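MHC class I antigen (Anolis carolinensis, PDB 7CPO) probably presents short peptides to T cells, holding a bound peptide in a groove between two helices and pairing with beta2-microglobulin. Local coordinates at residues His5-Phe10 with Gln171-Tyr176; Lys57-Tyr62 with Ile167-Arg172; Arg247-Asp252 with Glu257-His262; Arg193-Asp196 with Glu201-Ile204. One frame throughout, in Å; residues are numbered along the deposited sequence.

Contact 1: residues His5-Phe10 with Gln171-Tyr176; sequences HSMRYF and QRYLNY
His5 and Met7 on strand 5-10 meet Leu174 and Tyr173 of helix 152-176, where the floor of the MHC class I peptide-binding groove joins one of its helical walls. The strand segment and the helix segment run at 109° to each other, with axes 9.4 Å apart at closest approach, a gap spanned by side chains. A CH-pi contact holds the outer end. Leu174 CD2 sits over one face of the imidazole, 4.0 Å from the centroid of the His5 ring and displaced from its centre, while Leu174 CD1 lies beside His5 CB and CG. The same ring is fixed from elsewhere, because His5 ND1 is hydrogen-bonded to Asp31.

Deeper in, the contact changes to sulfur and aromatic carbon. Met7 leaves the strand with CG anti to the backbone N (chi1 -179°) and stays extended to SD, which carries the sulfur to the helix. There it meets the Tyr173 ring at its edge, 79° off the ring normal, in a Met-aromatic contact. Tyr9 OH and Tyr173 OH each hydrogen-bond to the backbone of the bound peptide, and Tyr173 OH is probably also bonded to Tyr62 OH, though at a doubtfully short separation. The sulfur approaches from one side, Met7 SD lying 3.5 Å from Tyr173 CE2 and 3.9 Å from Tyr173 CD2.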
loop_
_atom_site.group_PDB
_atom_site.type_symbol
_atom_site.label_atom_id
_atom_site.label_comp_id
_atom_site.label_asym_id
_atom_site.label_seq_id
_atom_site.Cartn_x
_atom_site.Cartn_y
_atom_site.Cartn_z
ATOM N N HIS A 5 -11.090 3.472 11.922
ATOM C CA HIS A 5 -9.660 3.746 11.842
ATOM C C HIS A 5 -8.865 2.518 12.264
ATOM O O HIS A 5 -9.335 1.673 13.035
ATOM C CB HIS A 5 -9.250 4.929 12.727
ATOM C CG HIS A 5 -9.922 6.204 12.356
ATOM N ND1 HIS A 5 -9.532 6.960 11.271
ATOM C CD2 HIS A 5 -10.984 6.841 12.899
ATOM C CE1 HIS A 5 -10.313 8.017 11.173
ATOM N NE2 HIS A 5 -11.211 7.962 12.142
ATOM N N SER A 6 -7.631 2.447 11.788
ATOM C CA SER A 6 -6.828 1.264 12.013
ATOM C C SER A 6 -5.366 1.642 12.192
ATOM O O SER A 6 -4.889 2.651 11.664
ATOM C CB SER A 6 -6.982 0.291 10.850
ATOM O OG SER A 6 -6.503 0.913 9.669
ATOM N N MET A 7 -4.664 0.815 12.952
ATOM C CA MET A 7 -3.208 0.810 13.004
ATOM C C MET A 7 -2.724 -0.537 12.486
ATOM O O MET A 7 -3.214 -1.584 12.922
ATOM C CB MET A 7 -2.693 1.039 14.422
ATOM C CG MET A 7 -1.178 1.071 14.470
ATOM S SD MET A 7 -0.545 1.146 16.134
ATOM C CE MET A 7 -0.654 -0.555 16.658
ATOM N N ARG A 8 -1.761 -0.512 11.571
ATOM C CA ARG A 8 -1.423 -1.684 10.778
ATOM C C ARG A 8 0.093 -1.761 10.622
ATOM O O ARG A 8 0.707 -0.782 10.185
ATOM C CB ARG A 8 -2.104 -1.595 9.395
ATOM C CG ARG A 8 -3.606 -2.017 9.346
ATOM C CD ARG A 8 -4.505 -1.222 8.368
ATOM N NE ARG A 8 -3.875 -0.974 7.073
ATOM C CZ ARG A 8 -3.610 0.246 6.594
ATOM N NH1 ARG A 8 -3.932 1.323 7.306
ATOM N NH2 ARG A 8 -3.010 0.403 5.412
ATOM N N TYR A 9 0.691 -2.913 10.962
ATOM C CA TYR A 9 2.108 -3.181 10.715
ATOM C C TYR A 9 2.300 -4.238 9.626
ATOM O O TYR A 9 1.568 -5.232 9.565
ATOM C CB TYR A 9 2.820 -3.637 11.994
ATOM C CG TYR A 9 3.039 -2.495 12.947
ATOM C CD1 TYR A 9 4.056 -1.570 12.725
ATOM C CD2 TYR A 9 2.222 -2.321 14.056
ATOM C CE1 TYR A 9 4.257 -0.499 13.592
ATOM C CE2 TYR A 9 2.405 -1.254 14.931
ATOM C CZ TYR A 9 3.428 -0.345 14.687
ATOM O OH TYR A 9 3.638 0.714 15.543
ATOM N N PHE A 10 3.307 -4.037 8.779
ATOM C CA PHE A 10 3.579 -4.939 7.667
ATOM C C PHE A 10 5.064 -5.264 7.656
ATOM O O PHE A 10 5.899 -4.374 7.441
ATOM C CB PHE A 10 3.178 -4.316 6.326
ATOM C CG PHE A 10 1.739 -3.931 6.230
ATOM C CD1 PHE A 10 0.815 -4.808 5.664
ATOM C CD2 PHE A 10 1.314 -2.675 6.663
ATOM C CE1 PHE A 10 -0.537 -4.441 5.537
ATOM C CE2 PHE A 10 -0.020 -2.304 6.550
ATOM C CZ PHE A 10 -0.959 -3.190 5.971
ATOM N N GLN A 171 -5.550 5.196 19.362
ATOM C CA GLN A 171 -6.252 6.378 19.834
ATOM C C GLN A 171 -5.290 7.512 20.166
ATOM O O GLN A 171 -5.621 8.679 19.951
ATOM C CB GLN A 171 -7.112 6.031 21.041
ATOM C CG GLN A 171 -8.334 5.197 20.720
ATOM C CD GLN A 171 -8.816 4.421 21.926
ATOM O OE1 GLN A 171 -8.079 4.266 22.907
ATOM N NE2 GLN A 171 -10.063 3.957 21.882
ATOM N N ARG A 172 -4.101 7.197 20.681
ATOM C CA ARG A 172 -3.093 8.235 20.879
ATOM C C ARG A 172 -2.652 8.811 19.548
ATOM O O ARG A 172 -2.530 10.031 19.402
ATOM C CB ARG A 172 -1.872 7.690 21.625
ATOM C CG ARG A 172 -1.880 7.902 23.093
ATOM C CD ARG A 172 -0.707 7.189 23.755
ATOM N NE ARG A 172 -1.148 6.638 25.034
ATOM C CZ ARG A 172 -1.112 5.353 25.376
ATOM N NH1 ARG A 172 -0.618 4.427 24.549
ATOM N NH2 ARG A 172 -1.562 5.000 26.571
ATOM N N TYR A 173 -2.390 7.939 18.568
ATOM C CA TYR A 173 -1.871 8.404 17.285
ATOM C C TYR A 173 -2.879 9.311 16.593
ATOM O O TYR A 173 -2.511 10.358 16.050
ATOM C CB TYR A 173 -1.516 7.203 16.408
ATOM C CG TYR A 173 -0.364 6.363 16.938
ATOM C CD1 TYR A 173 0.585 6.906 17.801
ATOM C CD2 TYR A 173 -0.224 5.021 16.577
ATOM C CE1 TYR A 173 1.654 6.135 18.288
ATOM C CE2 TYR A 173 0.834 4.253 17.048
ATOM C CZ TYR A 173 1.767 4.817 17.908
ATOM O OH TYR A 173 2.815 4.068 18.380
ATOM N N LEU A 174 -4.162 8.944 16.639
ATOM C CA LEU A 174 -5.179 9.723 15.945
ATOM C C LEU A 174 -5.227 11.146 16.465
ATOM O O LEU A 174 -5.376 12.092 15.689
ATOM C CB LEU A 174 -6.545 9.060 16.097
ATOM C CG LEU A 174 -6.816 7.881 15.165
ATOM C CD1 LEU A 174 -8.028 7.135 15.662
ATOM C CD2 LEU A 174 -7.030 8.387 13.740
ATOM N N ASN A 175 -5.092 11.323 17.779
ATOM C CA ASN A 175 -5.047 12.668 18.327
ATOM C C ASN A 175 -3.762 13.380 17.920
ATOM O O ASN A 175 -3.796 14.537 17.492
ATOM C CB ASN A 175 -5.170 12.631 19.847
ATOM C CG ASN A 175 -4.917 13.997 20.467
ATOM O OD1 ASN A 175 -5.680 14.925 20.240
ATOM N ND2 ASN A 175 -3.839 14.127 21.225
ATOM N N TYR A 176 -2.620 12.693 18.048
ATOM C CA TYR A 176 -1.334 13.255 17.650
ATOM C C TYR A 176 -1.396 13.803 16.234
ATOM O O TYR A 176 -0.988 14.943 15.981
ATOM C CB TYR A 176 -0.239 12.197 17.729
ATOM C CG TYR A 176 0.185 11.834 19.113
ATOM C CD1 TYR A 176 -0.197 12.600 20.207
ATOM C CD2 TYR A 176 0.973 10.704 19.337
ATOM C CE1 TYR A 176 0.215 12.260 21.487
ATOM C CE2 TYR A 176 1.379 10.355 20.604
ATOM C CZ TYR A 176 0.994 11.127 21.674
ATOM O OH TYR A 176 1.405 10.757 22.935
#

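Contact 2: residues Lys57-Tyr62 with Ile167-Arg172; sequences KNDPDY and IEWLQR
Tyr62 and Asp59 both face the indole of Trp169, which reaches across from helix 152-176 toward the loop leading into helix 62-87. The two aromatic side chains lie alongside each other, pointing in reversed directions. Their planes are inclined at 52°, and the centroids of the Tyr62 ring and the Trp169 six-membered ring are 5.6 Å apart. Tyr62 CE1 lies over one face of the indole, 4.0 Å from Trp169 CZ3; Arg172 NH1 covers the opposite face in a cation-pi contact. With CG anti to the backbone N (chi1 -172°), Asp59 comes instead to the indole edge, near its plane, with OD2 3.7 Å from Trp169 CH2, its side chain roughly perpendicular to the tryptophan's.

Trp169 is placed to close one end of the groove, as in other class I molecules, and it meets a polar side chain of the bound peptide. A carboxylate oxygen beside aromatic C-H groups should be mildly favourable electrostatically, but the stronger partner of Asp59 OD2 is Arg65, in a salt bridge.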
loop_
_atom_site.group_PDB
_atom_site.type_symbol
_atom_site.label_atom_id
_atom_site.label_comp_id
_atom_site.label_asym_id
_atom_site.label_seq_id
_atom_site.Cartn_x
_atom_site.Cartn_y
_atom_site.Cartn_z
ATOM N N LYS A 57 7.212 13.070 24.831
ATOM C CA LYS A 57 7.019 13.707 26.128
ATOM C C LYS A 57 6.752 12.665 27.216
ATOM O O LYS A 57 7.459 12.617 28.230
ATOM C CB LYS A 57 5.883 14.720 26.048
ATOM C CG LYS A 57 5.783 15.619 27.269
ATOM C CD LYS A 57 4.405 16.254 27.404
ATOM C CE LYS A 57 3.308 15.188 27.266
ATOM N NZ LYS A 57 2.344 15.157 28.407
ATOM N N ASN A 58 5.766 11.791 27.004
ATOM C CA ASN A 58 5.428 10.769 27.993
ATOM C C ASN A 58 6.271 9.510 27.869
ATOM O O ASN A 58 6.528 8.850 28.878
ATOM C CB ASN A 58 3.956 10.375 27.877
ATOM C CG ASN A 58 3.029 11.379 28.529
ATOM O OD1 ASN A 58 3.436 12.498 28.869
ATOM N ND2 ASN A 58 1.763 10.993 28.688
ATOM N N ASP A 59 6.710 9.151 26.667
ATOM C CA ASP A 59 7.448 7.908 26.442
ATOM C C ASP A 59 8.762 8.213 25.725
ATOM O O ASP A 59 8.940 7.897 24.539
ATOM C CB ASP A 59 6.586 6.912 25.670
ATOM C CG ASP A 59 7.219 5.551 25.575
ATOM O OD1 ASP A 59 8.332 5.369 26.114
ATOM O OD2 ASP A 59 6.593 4.663 24.948
ATOM N N PRO A 60 9.719 8.813 26.435
ATOM C CA PRO A 60 11.007 9.126 25.806
ATOM C C PRO A 60 11.768 7.897 25.338
ATOM O O PRO A 60 12.741 8.049 24.589
ATOM C CB PRO A 60 11.763 9.876 26.919
ATOM C CG PRO A 60 11.159 9.333 28.184
ATOM C CD PRO A 60 9.701 9.147 27.870
ATOM N N ASP A 61 11.347 6.692 25.707
ATOM C CA ASP A 61 12.028 5.470 25.289
ATOM C C ASP A 61 11.371 4.797 24.095
ATOM O O ASP A 61 11.814 3.713 23.688
ATOM C CB ASP A 61 12.095 4.477 26.449
ATOM C CG ASP A 61 12.806 5.051 27.664
ATOM O OD1 ASP A 61 12.112 5.512 28.597
ATOM O OD2 ASP A 61 14.055 5.051 27.669
ATOM N N TYR A 62 10.332 5.424 23.532
ATOM C CA TYR A 62 9.571 4.861 22.419
ATOM C C TYR A 62 10.464 4.345 21.290
ATOM O O TYR A 62 10.272 3.228 20.792
ATOM C CB TYR A 62 8.611 5.931 21.903
ATOM C CG TYR A 62 7.687 5.501 20.797
ATOM C CD1 TYR A 62 6.481 4.853 21.076
ATOM C CD2 TYR A 62 7.991 5.780 19.465
ATOM C CE1 TYR A 62 5.612 4.479 20.052
ATOM C CE2 TYR A 62 7.123 5.415 18.432
ATOM C CZ TYR A 62 5.936 4.772 18.736
ATOM O OH TYR A 62 5.096 4.401 17.715
ATOM N N ILE A 167 -5.194 -0.674 20.355
ATOM C CA ILE A 167 -6.262 0.326 20.303
ATOM C C ILE A 167 -5.852 1.591 21.041
ATOM O O ILE A 167 -6.130 2.709 20.592
ATOM C CB ILE A 167 -7.562 -0.279 20.878
ATOM C CG1 ILE A 167 -8.094 -1.383 19.950
ATOM C CG2 ILE A 167 -8.619 0.794 21.118
ATOM C CD1 ILE A 167 -8.782 -0.836 18.675
ATOM N N GLU A 168 -5.189 1.435 22.184
ATOM C CA GLU A 168 -4.744 2.586 22.960
ATOM C C GLU A 168 -3.708 3.409 22.201
ATOM O O GLU A 168 -3.769 4.645 22.198
ATOM C CB GLU A 168 -4.191 2.115 24.299
ATOM C CG GLU A 168 -5.295 1.838 25.301
ATOM C CD GLU A 168 -4.846 0.950 26.438
ATOM O OE1 GLU A 168 -3.651 0.578 26.473
ATOM O OE2 GLU A 168 -5.688 0.626 27.299
ATOM N N TRP A 169 -2.756 2.751 21.539
ATOM C CA TRP A 169 -1.818 3.507 20.718
ATOM C C TRP A 169 -2.528 4.159 19.536
ATOM O O TRP A 169 -2.291 5.337 19.231
ATOM C CB TRP A 169 -0.696 2.598 20.251
ATOM C CG TRP A 169 0.283 2.336 21.354
ATOM C CD1 TRP A 169 0.448 1.171 22.030
ATOM C CD2 TRP A 169 1.211 3.272 21.925
ATOM N NE1 TRP A 169 1.418 1.311 22.973
ATOM C CE2 TRP A 169 1.914 2.589 22.931
ATOM C CE3 TRP A 169 1.522 4.609 21.674
ATOM C CZ2 TRP A 169 2.920 3.200 23.704
ATOM C CZ3 TRP A 169 2.523 5.224 22.442
ATOM C CH2 TRP A 169 3.205 4.515 23.448
ATOM N N LEU A 170 -3.421 3.411 18.879
ATOM C CA LEU A 170 -4.179 3.965 17.770
ATOM C C LEU A 170 -4.896 5.234 18.199
ATOM O O LEU A 170 -4.829 6.258 17.515
ATOM C CB LEU A 170 -5.176 2.934 17.240
ATOM C CG LEU A 170 -6.190 3.502 16.231
ATOM C CD1 LEU A 170 -5.481 4.138 15.043
ATOM C CD2 LEU A 170 -7.187 2.445 15.761
ATOM N N GLN A 171 -5.550 5.196 19.362
ATOM C CA GLN A 171 -6.252 6.378 19.834
ATOM C C GLN A 171 -5.290 7.512 20.166
ATOM O O GLN A 171 -5.621 8.679 19.951
ATOM C CB GLN A 171 -7.112 6.031 21.041
ATOM C CG GLN A 171 -8.334 5.197 20.720
ATOM C CD GLN A 171 -8.816 4.421 21.926
ATOM O OE1 GLN A 171 -8.079 4.266 22.907
ATOM N NE2 GLN A 171 -10.063 3.957 21.882
ATOM N N ARG A 172 -4.101 7.197 20.681
ATOM C CA ARG A 172 -3.093 8.235 20.879
ATOM C C ARG A 172 -2.652 8.811 19.548
ATOM O O ARG A 172 -2.530 10.031 19.402
ATOM C CB ARG A 172 -1.872 7.690 21.625
ATOM C CG ARG A 172 -1.880 7.902 23.093
ATOM C CD ARG A 172 -0.707 7.189 23.755
ATOM N NE ARG A 172 -1.148 6.638 25.034
ATOM C CZ ARG A 172 -1.112 5.353 25.376
ATOM N NH1 ARG A 172 -0.618 4.427 24.549
ATOM N NH2 ARG A 172 -1.562 5.000 26.571
#

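Contact 3: residues Arg247-Asp252 with Glu257-His262; sequences RSVKVD and ERYKCH
Val251 and Tyr259 both start with a side-chain atom anti to the carbonyl carbon: CG1 in the valine (chi1 -52°), CG in the tyrosine (chi1 -60°). These torsions bring Val251 CG1 directly above the middle of the phenol ring. The methyl is 3.4 Å from the centroid of the Tyr259 ring and only 8° off its normal, a CH-pi contact over the face. Val251 CB lies above the CE1 side, 3.7 Å from Tyr259 CE1, the two side chains extending oppositely from their strands. Val249, two residues earlier on the same face of its strand, adds a looser apolar touch from CG2 to Tyr259 CE2 at 4.3 Å.

At the far end of the ring, Tyr259 OH donates to Asp252 OD2 over 2.9 Å, using the syn lone pair of the carboxylate. The aspartate stands nearly square to the tyrosine, its carboxylate plane turned well away from that of the ring, though Asp252 is poorly ordered.

Strands 243-251 and 259-264 belong to the two facing sheets of the immunoglobulin C1-set sandwich, so the contact packs sheet on sheet. Trp219 and Leu203 also pack on Tyr259, near the Cys205-Cys261 disulfide. The tyrosine thus has two roles: its ring contributes to the apolar core, while its hydroxyl, bonded to Asp252 and also to Arg221, meets polar partners where strand 243-251 gives way to loop.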
loop_
_atom_site.group_PDB
_atom_site.type_symbol
_atom_site.label_atom_id
_atom_site.label_comp_id
_atom_site.label_asym_id
_atom_site.label_seq_id
_atom_site.Cartn_x
_atom_site.Cartn_y
_atom_site.Cartn_z
ATOM N N ARG A 247 -10.879 6.997 -15.168
ATOM C CA ARG A 247 -11.971 6.177 -15.665
ATOM C C ARG A 247 -12.327 6.629 -17.073
ATOM O O ARG A 247 -12.476 7.830 -17.321
ATOM C CB ARG A 247 -13.192 6.283 -14.765
ATOM C CG ARG A 247 -14.143 5.129 -14.906
ATOM C CD ARG A 247 -15.264 5.314 -13.916
ATOM N NE ARG A 247 -16.214 4.203 -13.933
ATOM C CZ ARG A 247 -16.054 3.054 -13.279
ATOM N NH1 ARG A 247 -14.968 2.855 -12.544
ATOM N NH2 ARG A 247 -16.995 2.117 -13.344
ATOM N N SER A 248 -12.491 5.660 -17.974
ATOM C CA SER A 248 -12.690 5.907 -19.394
ATOM C C SER A 248 -13.963 5.236 -19.892
ATOM O O SER A 248 -14.473 4.283 -19.298
ATOM C CB SER A 248 -11.507 5.398 -20.216
ATOM O OG SER A 248 -11.448 3.987 -20.147
ATOM N N VAL A 249 -14.470 5.765 -21.002
ATOM C CA VAL A 249 -15.612 5.202 -21.713
ATOM C C VAL A 249 -15.399 5.441 -23.205
ATOM O O VAL A 249 -14.852 6.470 -23.612
ATOM C CB VAL A 249 -16.945 5.805 -21.210
ATOM C CG1 VAL A 249 -16.944 7.322 -21.360
ATOM C CG2 VAL A 249 -18.138 5.174 -21.935
ATOM N N LYS A 250 -15.782 4.467 -24.021
ATOM C CA LYS A 250 -15.765 4.653 -25.464
ATOM C C LYS A 250 -17.132 5.178 -25.882
ATOM O O LYS A 250 -18.156 4.526 -25.637
ATOM C CB LYS A 250 -15.411 3.369 -26.213
ATOM C CG LYS A 250 -15.047 3.682 -27.671
ATOM C CD LYS A 250 -14.617 2.478 -28.505
ATOM C CE LYS A 250 -13.077 2.427 -28.639
ATOM N NZ LYS A 250 -12.495 3.587 -29.403
ATOM N N VAL A 251 -17.153 6.375 -26.460
ATOM C CA VAL A 251 -18.401 7.022 -26.826
ATOM C C VAL A 251 -18.432 7.215 -28.324
ATOM O O VAL A 251 -17.432 7.074 -29.032
ATOM C CB VAL A 251 -18.626 8.368 -26.120
ATOM C CG1 VAL A 251 -18.448 8.219 -24.619
ATOM C CG2 VAL A 251 -17.709 9.432 -26.713
ATOM N N ASP A 252 -19.548 7.617 -28.759
ATOM C CA ASP A 252 -20.077 7.392 -30.074
ATOM C C ASP A 252 -19.844 8.607 -30.956
ATOM O O ASP A 252 -19.512 9.698 -30.465
ATOM C CB ASP A 252 -21.570 7.072 -29.929
ATOM C CG ASP A 252 -21.858 6.250 -28.657
ATOM O OD1 ASP A 252 -21.539 5.031 -28.619
ATOM O OD2 ASP A 252 -22.362 6.842 -27.675
ATOM N N GLU A 257 -22.118 14.640 -25.825
ATOM C CA GLU A 257 -22.782 15.420 -24.780
ATOM C C GLU A 257 -23.664 14.586 -23.857
ATOM O O GLU A 257 -24.208 15.131 -22.888
ATOM C CB GLU A 257 -23.640 16.527 -25.412
ATOM C CG GLU A 257 -24.933 16.020 -26.089
ATOM C CD GLU A 257 -24.686 15.294 -27.419
ATOM O OE1 GLU A 257 -23.524 15.248 -27.894
ATOM O OE2 GLU A 257 -25.663 14.764 -27.992
ATOM N N ARG A 258 -23.859 13.305 -24.142
ATOM C CA ARG A 258 -24.633 12.465 -23.244
ATOM C C ARG A 258 -23.814 11.963 -22.057
ATOM O O ARG A 258 -24.399 11.476 -21.084
ATOM C CB ARG A 258 -25.214 11.277 -24.022
ATOM C CG ARG A 258 -26.199 11.640 -25.142
ATOM C CD ARG A 258 -26.759 10.389 -25.824
ATOM N NE ARG A 258 -27.830 9.731 -25.076
ATOM C CZ ARG A 258 -28.302 8.512 -25.350
ATOM N NH1 ARG A 258 -27.786 7.801 -26.344
ATOM N NH2 ARG A 258 -29.285 8.000 -24.621
ATOM N N TYR A 259 -22.485 12.096 -22.105
ATOM C CA TYR A 259 -21.584 11.504 -21.122
ATOM C C TYR A 259 -20.943 12.564 -20.231
ATOM O O TYR A 259 -20.404 13.566 -20.720
ATOM C CB TYR A 259 -20.498 10.687 -21.819
ATOM C CG TYR A 259 -21.076 9.570 -22.633
ATOM C CD1 TYR A 259 -21.503 9.783 -23.937
ATOM C CD2 TYR A 259 -21.211 8.307 -22.100
ATOM C CE1 TYR A 259 -22.042 8.757 -24.677
ATOM C CE2 TYR A 259 -21.743 7.281 -22.833
ATOM C CZ TYR A 259 -22.157 7.507 -24.118
ATOM O OH TYR A 259 -22.686 6.462 -24.840
ATOM N N LYS A 260 -20.985 12.315 -18.927
ATOM C CA LYS A 260 -20.406 13.166 -17.901
ATOM C C LYS A 260 -19.669 12.278 -16.919
ATOM O O LYS A 260 -20.090 11.144 -16.669
ATOM C CB LYS A 260 -21.483 13.963 -17.161
ATOM C CG LYS A 260 -22.051 15.122 -17.961
ATOM C CD LYS A 260 -23.250 15.734 -17.268
ATOM C CE LYS A 260 -24.038 16.570 -18.255
ATOM N NZ LYS A 260 -23.592 17.976 -18.256
ATOM N N CYS A 261 -18.573 12.776 -16.371
ATOM C CA CYS A 261 -17.843 12.036 -15.353
ATOM C C CYS A 261 -18.384 12.435 -13.979
ATOM O O CYS A 261 -18.284 13.600 -13.580
ATOM C CB CYS A 261 -16.347 12.303 -15.464
ATOM S SG CYS A 261 -15.402 11.545 -14.142
ATOM N N HIS A 262 -18.966 11.475 -13.264
ATOM C CA HIS A 262 -19.623 11.723 -11.985
ATOM C C HIS A 262 -18.725 11.281 -10.828
ATOM O O HIS A 262 -18.255 10.136 -10.806
ATOM C CB HIS A 262 -20.964 10.989 -11.930
ATOM C CG HIS A 262 -21.714 11.212 -10.658
ATOM N ND1 HIS A 262 -22.561 12.280 -10.478
ATOM C CD2 HIS A 262 -21.729 10.519 -9.496
ATOM C CE1 HIS A 262 -23.078 12.231 -9.263
ATOM N NE2 HIS A 262 -22.587 11.172 -8.646
#

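Contact 4: residues Arg193-Asp196 with Glu201-Ile204; sequences RKED and ETLI
Arg193 and Leu203 form an antiparallel non-hydrogen-bonded pair with CA atoms 4.7 Å apart, and just beyond it the chain leaves the sheet, retaining a weak bond of 3.1 Å from Lys194 N to Thr202 O. On the face that carries Arg193 and Leu203, the aliphatic part of the arginine runs past Leu203 and Glu201: Arg193 CG lies 3.9 Å from Leu203 CD2, and Arg193 CD passes close to the Glu201 carboxylate. A bend at chi3 (74°) then turns the guanidinium toward two acids. Arg193 NH1 makes a salt bridge of 2.8 Å to Glu201 OE2, reaching that oxygen from well above the carboxylate plane, 66° out of it. The same NH1, together with NH2, grips Asp196 end-on, both nitrogens converging on OD1; the NH2 bond is 2.6 Å to Asp196 OD1 and uses the syn lone pair. Asp196 is, however, poorly ordered. The second oxygen of Glu201, OE1, is engaged by Arg256 in another salt bridge.

Beside the pair, Lys194 CG packs against Ile204 CD1 at 3.4 Å. The lysine's amino end leads away to Asp96 of the beta2-microglobulin chain, while Glu195 pairs with Lys250. Such a charged network at the surface closes the connection from edge strand 188-193 to its neighbour 201-210, a beta hairpin at the edge of the immunoglobulin C1-set domain's four-stranded sheet.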
loop_
_atom_site.group_PDB
_atom_site.type_symbol
_atom_site.label_atom_id
_atom_site.label_comp_id
_atom_site.label_asym_id
_atom_site.label_seq_id
_atom_site.Cartn_x
_atom_site.Cartn_y
_atom_site.Cartn_z
ATOM N N ARG A 193 -10.362 13.901 -24.228
ATOM C CA ARG A 193 -10.969 13.207 -25.357
ATOM C C ARG A 193 -9.844 12.779 -26.281
ATOM O O ARG A 193 -9.012 13.612 -26.641
ATOM C CB ARG A 193 -11.949 14.142 -26.079
ATOM C CG ARG A 193 -12.534 13.605 -27.360
ATOM C CD ARG A 193 -13.156 14.746 -28.152
ATOM N NE ARG A 193 -12.128 15.572 -28.770
ATOM C CZ ARG A 193 -11.527 15.277 -29.917
ATOM N NH1 ARG A 193 -11.865 14.181 -30.584
ATOM N NH2 ARG A 193 -10.594 16.085 -30.404
ATOM N N LYS A 194 -9.813 11.507 -26.688
ATOM C CA LYS A 194 -8.559 10.930 -27.174
ATOM C C LYS A 194 -8.388 10.930 -28.694
ATOM O O LYS A 194 -7.456 11.567 -29.197
ATOM C CB LYS A 194 -8.376 9.522 -26.608
ATOM C CG LYS A 194 -7.512 9.539 -25.356
ATOM C CD LYS A 194 -6.022 9.500 -25.667
ATOM C CE LYS A 194 -5.477 8.087 -25.531
ATOM N NZ LYS A 194 -4.068 7.990 -25.991
ATOM N N GLU A 195 -9.207 10.201 -29.451
ATOM C CA GLU A 195 -8.912 10.046 -30.876
ATOM C C GLU A 195 -9.966 10.742 -31.734
ATOM O O GLU A 195 -11.166 10.636 -31.459
ATOM C CB GLU A 195 -8.780 8.568 -31.257
ATOM C CG GLU A 195 -10.080 7.846 -31.289
ATOM C CD GLU A 195 -9.939 6.352 -31.390
ATOM O OE1 GLU A 195 -9.347 5.877 -32.389
ATOM O OE2 GLU A 195 -10.436 5.658 -30.470
ATOM N N ASP A 196 -9.502 11.479 -32.761
ATOM C CA ASP A 196 -10.373 12.111 -33.757
ATOM C C ASP A 196 -10.816 11.145 -34.856
ATOM O O ASP A 196 -11.815 11.414 -35.541
ATOM C CB ASP A 196 -9.663 13.302 -34.419
ATOM C CG ASP A 196 -9.895 14.614 -33.688
ATOM O OD1 ASP A 196 -9.979 14.590 -32.443
ATOM O OD2 ASP A 196 -9.991 15.668 -34.362
ATOM N N GLU A 201 -14.593 7.681 -30.082
ATOM C CA GLU A 201 -13.779 8.463 -29.158
ATOM C C GLU A 201 -13.763 7.794 -27.795
ATOM O O GLU A 201 -14.764 7.213 -27.367
ATOM C CB GLU A 201 -14.309 9.896 -28.997
ATOM C CG GLU A 201 -14.008 10.820 -30.156
ATOM C CD GLU A 201 -14.627 12.197 -29.997
ATOM O OE1 GLU A 201 -15.338 12.435 -28.993
ATOM O OE2 GLU A 201 -14.410 13.041 -30.891
ATOM N N THR A 202 -12.621 7.880 -27.114
ATOM C CA THR A 202 -12.517 7.496 -25.709
ATOM C C THR A 202 -12.479 8.764 -24.863
ATOM O O THR A 202 -11.598 9.616 -25.048
ATOM C CB THR A 202 -11.279 6.641 -25.438
ATOM O OG1 THR A 202 -11.304 5.482 -26.272
ATOM C CG2 THR A 202 -11.264 6.189 -23.967
ATOM N N LEU A 203 -13.441 8.897 -23.953
ATOM C CA LEU A 203 -13.471 10.006 -23.009
ATOM C C LEU A 203 -12.782 9.579 -21.714
ATOM O O LEU A 203 -13.204 8.606 -21.072
ATOM C CB LEU A 203 -14.910 10.452 -22.744
ATOM C CG LEU A 203 -15.732 11.005 -23.924
ATOM C CD1 LEU A 203 -17.047 11.640 -23.447
ATOM C CD2 LEU A 203 -14.925 11.995 -24.759
ATOM N N ILE A 204 -11.729 10.300 -21.327
ATOM C CA ILE A 204 -10.945 9.962 -20.139
ATOM C C ILE A 204 -11.262 10.944 -19.018
ATOM O O ILE A 204 -11.209 12.163 -19.210
ATOM C CB ILE A 204 -9.441 9.955 -20.436
ATOM C CG1 ILE A 204 -9.132 8.933 -21.526
ATOM C CG2 ILE A 204 -8.653 9.653 -19.166
ATOM C CD1 ILE A 204 -7.712 9.000 -21.998
#

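Contacts 1 and 2 share helix 152-176 in the peptide-binding platform, whereas contacts 3 and 4 lie in the immunoglobulin domain, with the centres of contacts 1 and 3 about 39 Å apart. Within each pair the members touch: a probable, very short tyrosine hydroxyl pair, Tyr173 with Tyr62, joins the first two, and backbone bonds between neighbouring strands 243-251 and 201-210 join the last two. Contacts 1 and 3 are buried and rely on methyl groups, sulfur and aromatic rings, though contact 3 adds one hydroxyl-carboxylate bond. Contact 2 is partly buried and mixes aromatic with acid, and contact 4, at the surface, depends on salt bridges. Of the four, it alone has one across its two segments.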